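Local atomic coordinates of urocanate hydratase (Paenibacillus sp. Soil724D2, PDB entry 7NED), a protein that catalyses the NAD+-dependent hydration of thiourocanate, a step of bacterial ergothioneine breakdown, and also binds urocanate. Residues Gly16-Ala21 with Thr495-Gly500; Gly134-Thr139 with Gln172-Thr177; Ala163-Met168 with Cys185-Glu190. All blocks are in the same frame, centred on the assembly; numbering follows the deposited sequence.

Contact 1: residues Gly16-Ala21 with Thr495-Gly500; sequences GWRQEA and TLVADG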
loop_
_atom_site.group_PDB
_atom_site.type_symbol
_atom_site.label_atom_id
_atom_site.label_comp_id
_atom_site.label_asym_id
_atom_site.label_seq_id
_atom_site.Cartn_x
_atom_site.Cartn_y
_atom_site.Cartn_z
ATOM N N GLY A 16 9.074 -27.700 -8.683
ATOM C CA GLY A 16 8.981 -28.148 -7.305
ATOM C C GLY A 16 7.564 -28.008 -6.784
ATOM O O GLY A 16 6.677 -27.468 -7.453
ATOM N N TRP A 17 7.359 -28.490 -5.568
ATOM C CA TRP A 17 6.011 -28.521 -5.002
ATOM C C TRP A 17 5.565 -27.160 -4.485
ATOM O O TRP A 17 4.360 -26.900 -4.398
ATOM C CB TRP A 17 5.927 -29.542 -3.864
ATOM C CG TRP A 17 5.380 -30.845 -4.373
ATOM C CD1 TRP A 17 6.086 -31.993 -4.608
ATOM C CD2 TRP A 17 4.019 -31.117 -4.769
ATOM N NE1 TRP A 17 5.239 -32.974 -5.121
ATOM C CE2 TRP A 17 3.973 -32.458 -5.227
ATOM C CE3 TRP A 17 2.834 -30.366 -4.756
ATOM C CZ2 TRP A 17 2.779 -33.065 -5.679
ATOM C CZ3 TRP A 17 1.636 -30.983 -5.221
ATOM C CH2 TRP A 17 1.638 -32.306 -5.663
ATOM N N ARG A 18 6.496 -26.289 -4.114
ATOM C CA ARG A 18 6.058 -24.953 -3.742
ATOM C C ARG A 18 5.466 -24.253 -4.949
ATOM O O ARG A 18 4.428 -23.592 -4.845
ATOM C CB ARG A 18 7.234 -24.155 -3.150
ATOM C CG ARG A 18 7.737 -24.777 -1.868
ATOM C CD ARG A 18 9.011 -24.122 -1.335
ATOM N NE ARG A 18 8.807 -22.708 -1.084
ATOM C CZ ARG A 18 9.798 -21.837 -0.888
ATOM N NH1 ARG A 18 11.068 -22.254 -0.915
ATOM N NH2 ARG A 18 9.518 -20.556 -0.665
ATOM N N GLN A 19 6.096 -24.402 -6.115
ATOM C CA GLN A 19 5.558 -23.769 -7.303
ATOM C C GLN A 19 4.265 -24.464 -7.727
ATOM O O GLN A 19 3.269 -23.810 -8.059
ATOM C CB GLN A 19 6.582 -23.825 -8.435
ATOM C CG GLN A 19 7.967 -23.192 -8.112
ATOM C CD GLN A 19 8.946 -24.190 -7.525
ATOM O OE1 GLN A 19 8.604 -24.993 -6.658
ATOM N NE2 GLN A 19 10.174 -24.151 -8.008
ATOM N N GLU A 20 4.271 -25.788 -7.707
ATOM C CA GLU A 20 3.071 -26.536 -8.083
ATOM C C GLU A 20 1.877 -26.145 -7.212
ATOM O O GLU A 20 0.727 -26.072 -7.688
ATOM C CB GLU A 20 3.363 -28.030 -7.965
ATOM C CG GLU A 20 2.181 -28.943 -8.338
ATOM C CD GLU A 20 2.005 -29.101 -9.858
ATOM O OE1 GLU A 20 2.996 -28.922 -10.605
ATOM O OE2 GLU A 20 0.878 -29.440 -10.308
ATOM N N ALA A 21 2.123 -25.915 -5.918
ATOM C CA ALA A 21 1.036 -25.578 -5.011
ATOM C C ALA A 21 0.345 -24.302 -5.462
ATOM O O ALA A 21 -0.891 -24.244 -5.543
ATOM C CB ALA A 21 1.552 -25.445 -3.570
ATOM N N THR A 495 0.249 -16.903 1.516
ATOM C CA THR A 495 0.097 -18.349 1.298
ATOM C C THR A 495 1.404 -19.014 1.682
ATOM O O THR A 495 2.491 -18.474 1.405
ATOM C CB THR A 495 -0.231 -18.671 -0.168
ATOM O OG1 THR A 495 -1.479 -18.063 -0.511
ATOM C CG2 THR A 495 -0.315 -20.154 -0.385
ATOM N N LEU A 496 1.291 -20.161 2.348
ATOM C CA LEU A 496 2.413 -21.005 2.741
ATOM C C LEU A 496 2.202 -22.384 2.161
ATOM O O LEU A 496 1.059 -22.853 2.066
ATOM C CB LEU A 496 2.543 -21.114 4.257
ATOM C CG LEU A 496 2.977 -19.796 4.913
ATOM C CD1 LEU A 496 2.589 -19.832 6.392
ATOM C CD2 LEU A 496 4.507 -19.600 4.752
ATOM N N VAL A 497 3.298 -23.036 1.776
ATOM C CA VAL A 497 3.232 -24.404 1.261
ATOM C C VAL A 497 3.950 -25.283 2.262
ATOM O O VAL A 497 5.156 -25.118 2.494
ATOM C CB VAL A 497 3.860 -24.534 -0.133
ATOM C CG1 VAL A 497 3.719 -26.004 -0.626
ATOM C CG2 VAL A 497 3.232 -23.543 -1.099
ATOM N N ALA A 498 3.209 -26.185 2.877
ATOM C CA ALA A 498 3.781 -27.189 3.771
ATOM C C ALA A 498 4.096 -28.400 2.902
ATOM O O ALA A 498 3.265 -29.295 2.723
ATOM C CB ALA A 498 2.808 -27.527 4.894
ATOM N N ASP A 499 5.288 -28.403 2.314
ATOM C CA ASP A 499 5.699 -29.462 1.411
ATOM C C ASP A 499 6.501 -30.541 2.110
ATOM O O ASP A 499 7.041 -31.425 1.442
ATOM C CB ASP A 499 6.496 -28.886 0.217
ATOM C CG ASP A 499 7.814 -28.257 0.628
ATOM O OD1 ASP A 499 8.146 -28.250 1.837
ATOM O OD2 ASP A 499 8.550 -27.781 -0.281
ATOM N N GLY A 500 6.572 -30.511 3.428
ATOM C CA GLY A 500 7.258 -31.537 4.165
ATOM C C GLY A 500 8.713 -31.271 4.501
ATOM O O GLY A 500 9.238 -31.915 5.416
#
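Trp-17 to Ala-21, the first turn of helix 17-31, runs over the end of strand 495-498 with the two axes 8.6 Å apart and 132° between their directions, so that the CA atoms of Arg-18 and Val-497 come within 5.8 Å. This is helix-on-sheet packing: a helix of the N-terminal urocanase region lies on a strand of the mixed sheet that the C-terminal region largely builds. Val-497 makes the central apolar contact. Its two methyls straddle Ala-21 CB, with CG2 at 3.5 Å and CG1 at 3.7 Å. With CG1 anti to the backbone N (chi1 -179°), CG1 faces the carbonyl O of Trp-17 while CG2 faces that of Arg-18. Further along, Asp-499 CB meets Trp-17 CB at 4.2 Å, and the indole leads off toward Leu-12 and Pro-427. Arg-18 passes Asp-499 without a salt bridge, their guanidinium and carboxylate planes 88° apart and NE 5.1 Å from OD2. The guanidinium instead pairs with Asp-474 and Glu-67, whereas Asp-499 OD1 is hydrogen-bonded to Ser-504 OG. What touches between the two is the aliphatic part of the arginine: its CG lies 3.5 Å from Asp-499 OD2.

Contact 2: residues Gly134-Thr139 with Gln172-Thr177; sequences GVIQGT and QPLAGT. With URO ((2E)-3-(1H-imidazol-4-yl)acrylic acid), chain B.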
loop_
_atom_site.group_PDB
_atom_site.type_symbol
_atom_site.label_atom_id
_atom_site.label_comp_id
_atom_site.label_asym_id
_atom_site.label_seq_id
_atom_site.Cartn_x
_atom_site.Cartn_y
_atom_site.Cartn_z
ATOM N N GLY A 134 -14.806 -21.153 2.753
ATOM C CA GLY A 134 -13.875 -20.171 3.291
ATOM C C GLY A 134 -14.525 -19.230 4.282
ATOM O O GLY A 134 -13.887 -18.811 5.258
ATOM N N VAL A 135 -15.809 -18.912 4.075
ATOM C CA VAL A 135 -16.495 -17.949 4.919
ATOM C C VAL A 135 -17.459 -18.617 5.895
ATOM O O VAL A 135 -18.052 -17.930 6.737
ATOM C CB VAL A 135 -17.237 -16.898 4.055
ATOM C CG1 VAL A 135 -18.510 -17.495 3.429
ATOM C CG2 VAL A 135 -17.562 -15.636 4.847
ATOM N N ILE A 136 -17.641 -19.932 5.825
ATOM C CA ILE A 136 -18.773 -20.489 6.570
ATOM C C ILE A 136 -18.532 -20.434 8.083
ATOM O O ILE A 136 -19.461 -20.158 8.845
ATOM C CB ILE A 136 -19.136 -21.905 6.084
ATOM C CG1 ILE A 136 -20.435 -22.353 6.751
ATOM C CG2 ILE A 136 -18.046 -22.902 6.370
ATOM C CD1 ILE A 136 -20.832 -23.737 6.327
ATOM N N GLN A 137 -17.295 -20.627 8.556
ATOM C CA GLN A 137 -17.116 -20.590 10.012
ATOM C C GLN A 137 -17.285 -19.182 10.555
ATOM O O GLN A 137 -17.804 -19.004 11.660
ATOM C CB GLN A 137 -15.745 -21.114 10.461
ATOM C CG GLN A 137 -15.730 -21.144 12.009
ATOM C CD GLN A 137 -14.491 -21.793 12.647
ATOM O OE1 GLN A 137 -13.562 -22.207 11.972
ATOM N NE2 GLN A 137 -14.486 -21.854 13.977
ATOM N N GLY A 138 -16.813 -18.178 9.819
ATOM C CA GLY A 138 -17.041 -16.791 10.224
ATOM C C GLY A 138 -18.518 -16.498 10.409
ATOM O O GLY A 138 -18.940 -15.949 11.419
ATOM N N THR A 139 -19.325 -16.886 9.438
ATOM C CA THR A 139 -20.757 -16.619 9.532
ATOM C C THR A 139 -21.381 -17.389 10.691
ATOM O O THR A 139 -22.225 -16.866 11.433
ATOM C CB THR A 139 -21.413 -17.007 8.202
ATOM O OG1 THR A 139 -20.712 -16.321 7.138
ATOM C CG2 THR A 139 -22.893 -16.620 8.179
ATOM N N GLN A 172 -24.376 -19.147 3.881
ATOM C CA GLN A 172 -25.245 -18.716 4.968
ATOM C C GLN A 172 -26.257 -19.788 5.364
ATOM O O GLN A 172 -26.476 -19.973 6.571
ATOM C CB GLN A 172 -25.955 -17.418 4.561
ATOM C CG GLN A 172 -25.065 -16.222 4.385
ATOM C CD GLN A 172 -25.855 -15.049 3.871
ATOM O OE1 GLN A 172 -26.141 -14.100 4.609
ATOM N NE2 GLN A 172 -26.305 -15.151 2.615
ATOM N N PRO A 173 -26.910 -20.491 4.445
ATOM C CA PRO A 173 -27.904 -21.479 4.898
ATOM C C PRO A 173 -27.289 -22.562 5.758
ATOM O O PRO A 173 -27.908 -22.997 6.738
ATOM C CB PRO A 173 -28.491 -22.038 3.580
ATOM C CG PRO A 173 -27.538 -21.612 2.515
ATOM C CD PRO A 173 -26.907 -20.337 2.982
ATOM N N LEU A 174 -26.077 -23.014 5.420
ATOM C CA LEU A 174 -25.446 -24.038 6.235
ATOM C C LEU A 174 -24.951 -23.471 7.562
ATOM O O LEU A 174 -25.078 -24.119 8.603
ATOM C CB LEU A 174 -24.316 -24.689 5.471
ATOM C CG LEU A 174 -23.783 -25.985 6.028
ATOM C CD1 LEU A 174 -24.916 -27.049 6.326
ATOM C CD2 LEU A 174 -22.792 -26.526 5.013
ATOM N N ALA A 175 -24.395 -22.264 7.554
ATOM C CA ALA A 175 -24.081 -21.636 8.822
ATOM C C ALA A 175 -25.337 -21.535 9.676
ATOM O O ALA A 175 -25.305 -21.825 10.869
ATOM C CB ALA A 175 -23.468 -20.249 8.604
ATOM N N GLY A 176 -26.453 -21.138 9.065
ATOM C CA GLY A 176 -27.695 -21.019 9.818
ATOM C C GLY A 176 -28.127 -22.341 10.425
ATOM O O GLY A 176 -28.366 -22.430 11.627
ATOM N N THR A 177 -28.192 -23.401 9.622
ATOM C CA THR A 177 -28.704 -24.655 10.198
ATOM C C THR A 177 -27.701 -25.324 11.137
ATOM O O THR A 177 -28.105 -25.982 12.111
ATOM C CB THR A 177 -29.142 -25.627 9.108
ATOM O OG1 THR A 177 -28.044 -25.951 8.255
ATOM C CG2 THR A 177 -30.315 -25.050 8.302
HETATM O OAA URO B . -13.028 -16.515 2.212
HETATM C CAI URO B . -12.710 -15.987 1.065
HETATM O OAB URO B . -12.108 -16.558 0.244
HETATM C CAC URO B . -13.084 -14.592 0.783
HETATM C CAD URO B . -13.734 -13.898 1.680
HETATM C CAJ URO B . -14.013 -12.584 1.237
HETATM C CAF URO B . -14.903 -11.693 1.759
HETATM N NAH URO B . -15.025 -10.594 0.949
HETATM C CAE URO B . -14.203 -10.822 -0.050
HETATM N NAG URO B . -13.570 -12.010 0.075
#
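Ile-136 is fully extended, with CG1 anti to the backbone N (chi1 -172°) and CD1 continuing straight on (chi2 -179°), which carries its terminal methyl across to Leu-174; the leucine has CG anti to its own N, and the two side chains run obliquely past each other. Two helices of the Rossmann-like NAD domain, 133-150 and 172-178, pack here side by side at 39°, their axes 8.7 Å apart. Ile-136 CD1 sits against CB, CG and CD2 of Leu-174, reaching CD2 at 3.7 Å, while Ile-136 CG1 rests beside Ala-175 CB at 4.1 Å. Replacing Ile-136 with an alanine would probably open a gap beside Leu-174 and leave the leucine branch freer to turn. The small Ala-175 lets the helices come close, its CA 5.9 Å from that of Ile-136, and Tyr-140 and Phe-143 of helix 133-150 also touch it. Gln-172 turns its amide away from this seam, to Thr-162 and Gly-169. At the other face of helix 133-150, Gly-134 borders the urocanate, its C atom 3.7 Å from OAA, where a side chain would collide with the carboxylate. One turn on from Ile-136, Thr-139 completes the seam, its CG2 methyl 3.7 Å from Ala-175 CB.

Contact 3: residues Ala163-Met168 with Cys185-Glu190; sequences AGLGGM and CVEVSE. With NAD (nicotinamide-adenine-dinucleotide), chain C; URO ((2E)-3-(1H-imidazol-4-yl)acrylic acid), chain B.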
loop_
_atom_site.group_PDB
_atom_site.type_symbol
_atom_site.label_atom_id
_atom_site.label_comp_id
_atom_site.label_asym_id
_atom_site.label_seq_id
_atom_site.Cartn_x
_atom_site.Cartn_y
_atom_site.Cartn_z
ATOM N N ALA A 163 -30.045 -12.692 2.395
ATOM C CA ALA A 163 -30.188 -12.765 0.951
ATOM C C ALA A 163 -28.817 -13.032 0.341
ATOM O O ALA A 163 -27.780 -12.747 0.950
ATOM C CB ALA A 163 -30.771 -11.463 0.386
ATOM N N GLY A 164 -28.832 -13.570 -0.879
ATOM C CA GLY A 164 -27.616 -13.815 -1.605
ATOM C C GLY A 164 -27.088 -15.220 -1.406
ATOM O O GLY A 164 -26.660 -15.574 -0.310
ATOM N N LEU A 165 -27.109 -16.022 -2.464
ATOM C CA LEU A 165 -26.546 -17.363 -2.399
ATOM C C LEU A 165 -25.432 -17.537 -3.429
ATOM O O LEU A 165 -25.407 -18.545 -4.153
ATOM C CB LEU A 165 -27.626 -18.408 -2.635
ATOM C CG LEU A 165 -28.719 -18.482 -1.557
ATOM C CD1 LEU A 165 -29.792 -19.522 -1.954
ATOM C CD2 LEU A 165 -28.066 -18.857 -0.211
ATOM N N GLY A 166 -24.517 -16.572 -3.490
ATOM C CA GLY A 166 -23.356 -16.632 -4.361
ATOM C C GLY A 166 -22.198 -17.378 -3.725
ATOM O O GLY A 166 -22.388 -18.265 -2.881
ATOM N N GLY A 167 -20.977 -17.019 -4.139
ATOM C CA GLY A 167 -19.792 -17.717 -3.643
ATOM C C GLY A 167 -19.688 -17.736 -2.131
ATOM O O GLY A 167 -19.495 -18.791 -1.522
ATOM N N MET A 168 -19.935 -16.582 -1.562
ATOM C CA MET A 168 -19.858 -16.394 -0.153
ATOM C C MET A 168 -21.200 -16.475 0.498
ATOM O O MET A 168 -21.308 -17.115 1.479
ATOM C CB MET A 168 -19.167 -15.103 0.159
ATOM C CG MET A 168 -17.870 -15.004 -0.596
ATOM S SD MET A 168 -16.566 -15.758 0.287
ATOM C CE MET A 168 -16.785 -17.496 0.173
ATOM N N CYS A 185 -33.231 -17.612 2.871
ATOM C CA CYS A 185 -32.260 -16.923 2.016
ATOM C C CYS A 185 -32.925 -16.508 0.715
ATOM O O CYS A 185 -33.323 -17.368 -0.084
ATOM C CB CYS A 185 -31.074 -17.828 1.729
ATOM S SG CYS A 185 -30.315 -18.462 3.244
ATOM N N VAL A 186 -33.068 -15.196 0.513
ATOM C CA VAL A 186 -33.643 -14.656 -0.713
ATOM C C VAL A 186 -32.543 -14.544 -1.756
ATOM O O VAL A 186 -31.487 -13.948 -1.496
ATOM C CB VAL A 186 -34.290 -13.279 -0.471
ATOM C CG1 VAL A 186 -34.981 -12.787 -1.736
ATOM C CG2 VAL A 186 -35.243 -13.302 0.705
ATOM N N GLU A 187 -32.804 -15.082 -2.946
ATOM C CA GLU A 187 -31.832 -15.091 -4.029
ATOM C C GLU A 187 -32.567 -14.867 -5.352
ATOM O O GLU A 187 -33.617 -15.476 -5.587
ATOM C CB GLU A 187 -31.045 -16.417 -4.006
ATOM C CG GLU A 187 -30.297 -16.765 -5.265
ATOM C CD GLU A 187 -29.227 -15.722 -5.641
ATOM O OE1 GLU A 187 -28.276 -15.448 -4.845
ATOM O OE2 GLU A 187 -29.338 -15.174 -6.756
ATOM N N VAL A 188 -32.080 -13.976 -6.190
ATOM C CA VAL A 188 -32.775 -13.690 -7.428
ATOM C C VAL A 188 -32.630 -14.712 -8.524
ATOM O O VAL A 188 -33.484 -14.825 -9.323
ATOM C CB VAL A 188 -32.383 -12.343 -8.057
ATOM C CG1 VAL A 188 -32.989 -11.195 -7.320
ATOM C CG2 VAL A 188 -30.892 -12.226 -8.227
ATOM N N SER A 189 -31.535 -15.440 -8.534
ATOM C CA SER A 189 -31.243 -16.389 -9.608
ATOM C C SER A 189 -31.625 -17.808 -9.190
ATOM O O SER A 189 -31.042 -18.355 -8.246
ATOM C CB SER A 189 -29.758 -16.313 -9.971
ATOM O OG SER A 189 -29.316 -17.470 -10.623
ATOM N N GLU A 190 -32.490 -18.432 -9.960
ATOM C CA GLU A 190 -32.880 -19.768 -9.700
ATOM C C GLU A 190 -31.669 -20.642 -9.859
ATOM O O GLU A 190 -31.509 -21.545 -9.147
ATOM C CB GLU A 190 -33.992 -20.220 -10.627
ATOM C CG GLU A 190 -34.450 -21.608 -10.295
ATOM C CD GLU A 190 -35.311 -21.613 -9.070
ATOM O OE1 GLU A 190 -35.822 -20.606 -8.716
ATOM O OE2 GLU A 190 -35.511 -22.619 -8.475
HETATM P PA NAD C . -21.655 -13.221 -5.581
HETATM O O1A NAD C . -21.832 -12.032 -6.522
HETATM O O2A NAD C . -21.129 -14.548 -5.952
HETATM O O5B NAD C . -23.262 -13.590 -5.188
HETATM C C5B NAD C . -24.054 -12.497 -4.951
HETATM C C4B NAD C . -25.534 -13.101 -4.932
HETATM O O4B NAD C . -26.516 -12.121 -4.736
HETATM C C3B NAD C . -25.708 -13.674 -6.376
HETATM O O3B NAD C . -26.161 -14.962 -6.314
HETATM C C2B NAD C . -26.789 -12.728 -6.984
HETATM O O2B NAD C . -27.697 -13.387 -7.789
HETATM C C1B NAD C . -27.549 -12.375 -5.708
HETATM N N9A NAD C . -28.285 -11.111 -5.768
HETATM C C8A NAD C . -27.932 -9.907 -6.367
HETATM N N7A NAD C . -28.840 -8.973 -6.226
HETATM C C5A NAD C . -29.839 -9.573 -5.470
HETATM C C6A NAD C . -31.084 -9.108 -4.990
HETATM N N6A NAD C . -31.499 -7.841 -5.212
HETATM N N1A NAD C . -31.882 -9.937 -4.259
HETATM C C2A NAD C . -31.425 -11.204 -4.094
HETATM N N3A NAD C . -30.279 -11.782 -4.489
HETATM C C4A NAD C . -29.504 -10.925 -5.187
HETATM O O3 NAD C . -21.081 -12.463 -4.335
HETATM P PN NAD C . -20.444 -13.285 -3.126
HETATM O O1N NAD C . -19.059 -13.854 -3.228
HETATM O O2N NAD C . -21.563 -14.072 -2.477
HETATM O O5D NAD C . -20.175 -12.078 -1.926
HETATM C C5D NAD C . -21.361 -11.340 -1.584
HETATM C C4D NAD C . -20.978 -10.218 -0.658
HETATM O O4D NAD C . -20.159 -10.683 0.399
HETATM C C3D NAD C . -20.001 -9.310 -1.572
HETATM O O3D NAD C . -20.264 -7.924 -1.384
HETATM C C2D NAD C . -18.565 -9.638 -1.024
HETATM O O2D NAD C . -17.681 -8.593 -1.004
HETATM C C1D NAD C . -19.119 -9.736 0.433
HETATM N N1N NAD C . -18.178 -10.105 1.500
HETATM C C2N NAD C . -17.286 -9.081 1.748
HETATM C C3N NAD C . -16.349 -9.180 2.764
HETATM C C7N NAD C . -15.365 -8.011 2.911
HETATM O O7N NAD C . -14.799 -7.714 3.962
HETATM N N7N NAD C . -15.053 -7.301 1.763
HETATM C C4N NAD C . -16.375 -10.353 3.533
HETATM C C5N NAD C . -17.307 -11.352 3.257
HETATM C C6N NAD C . -18.247 -11.212 2.222
HETATM O OAA URO B . -13.028 -16.515 2.212
HETATM C CAI URO B . -12.710 -15.987 1.065
HETATM O OAB URO B . -12.108 -16.558 0.244
HETATM C CAC URO B . -13.084 -14.592 0.783
HETATM C CAD URO B . -13.734 -13.898 1.680
HETATM C CAJ URO B . -14.013 -12.584 1.237
HETATM C CAF URO B . -14.903 -11.693 1.759
HETATM N NAH URO B . -15.025 -10.594 0.949
HETATM C CAE URO B . -14.203 -10.822 -0.050
HETATM N NAG URO B . -13.570 -12.010 0.075
#
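Glu-187 and the backbone N of Leu-165 meet at one carboxylate oxygen: OE1 accepts the N-H at 2.7 Å through its anti lone pair, nearly straight at 170°. The setting is the dinucleotide-binding start of a Rossmann fold, a glycine-rich loop after strand 159-163 beside the acidic end of the next parallel strand. The same OE1 takes the ribose hydroxyl O3B of NAD at 2.6 Å, and OE2 takes O2B, so the carboxylate grips both hydroxyls of the adenosine ribose. Farther along the loop, Gly-167 N donates to the phosphate oxygen O2A and Met-168 N to O2N, both at 3.1 Å. Gly-166 CA lies so close to O5B of NAD that a CB there would clash. Met-168, its chain bent at chi2 and chi3, brings SD 3.7 Å from CAD of the urocanate, linking cofactor and substrate sites.

In the second shell, the bend of Glu-187 at chi2 (61°) curls its carboxylate back toward the loop, and Ser-189 N holds OE2 from the side away from OE1. Leu-165 lies obliquely across Glu-187, CD1 against its CB, and presses CD2 on Cys-185 CB; Pro-173 backs both Leu-165 and Cys-185. At the strand ends, Ala-163 pairs in parallel with Val-186, and Gly-164 N donates to Val-186 O at 2.8 Å.

In the fold
All three contacts are buried, though contact 1 is the least so, with Trp-17 and Asp-499 partly exposed. Contacts 2 and 3 lie within the Rossmann-like domain, their centres about 13 Å apart, and share neighbouring elements: helix 172-178 leads into strand 182-187, and the Gln-172 amide of contact 2 reaches the backbone of Ala-163 in contact 3. Both also border urocanate. Their chemistry contrasts, contact 2 being aliphatic and contact 3 dominated by backbone N-H groups and a carboxylate turned to NAD. Contact 1 lies on the opposite side of the chain's centre from contact 3, their centres about 34 Å apart, joining N- and C-terminal regions through a valine flanked by charged residues with partners elsewhere.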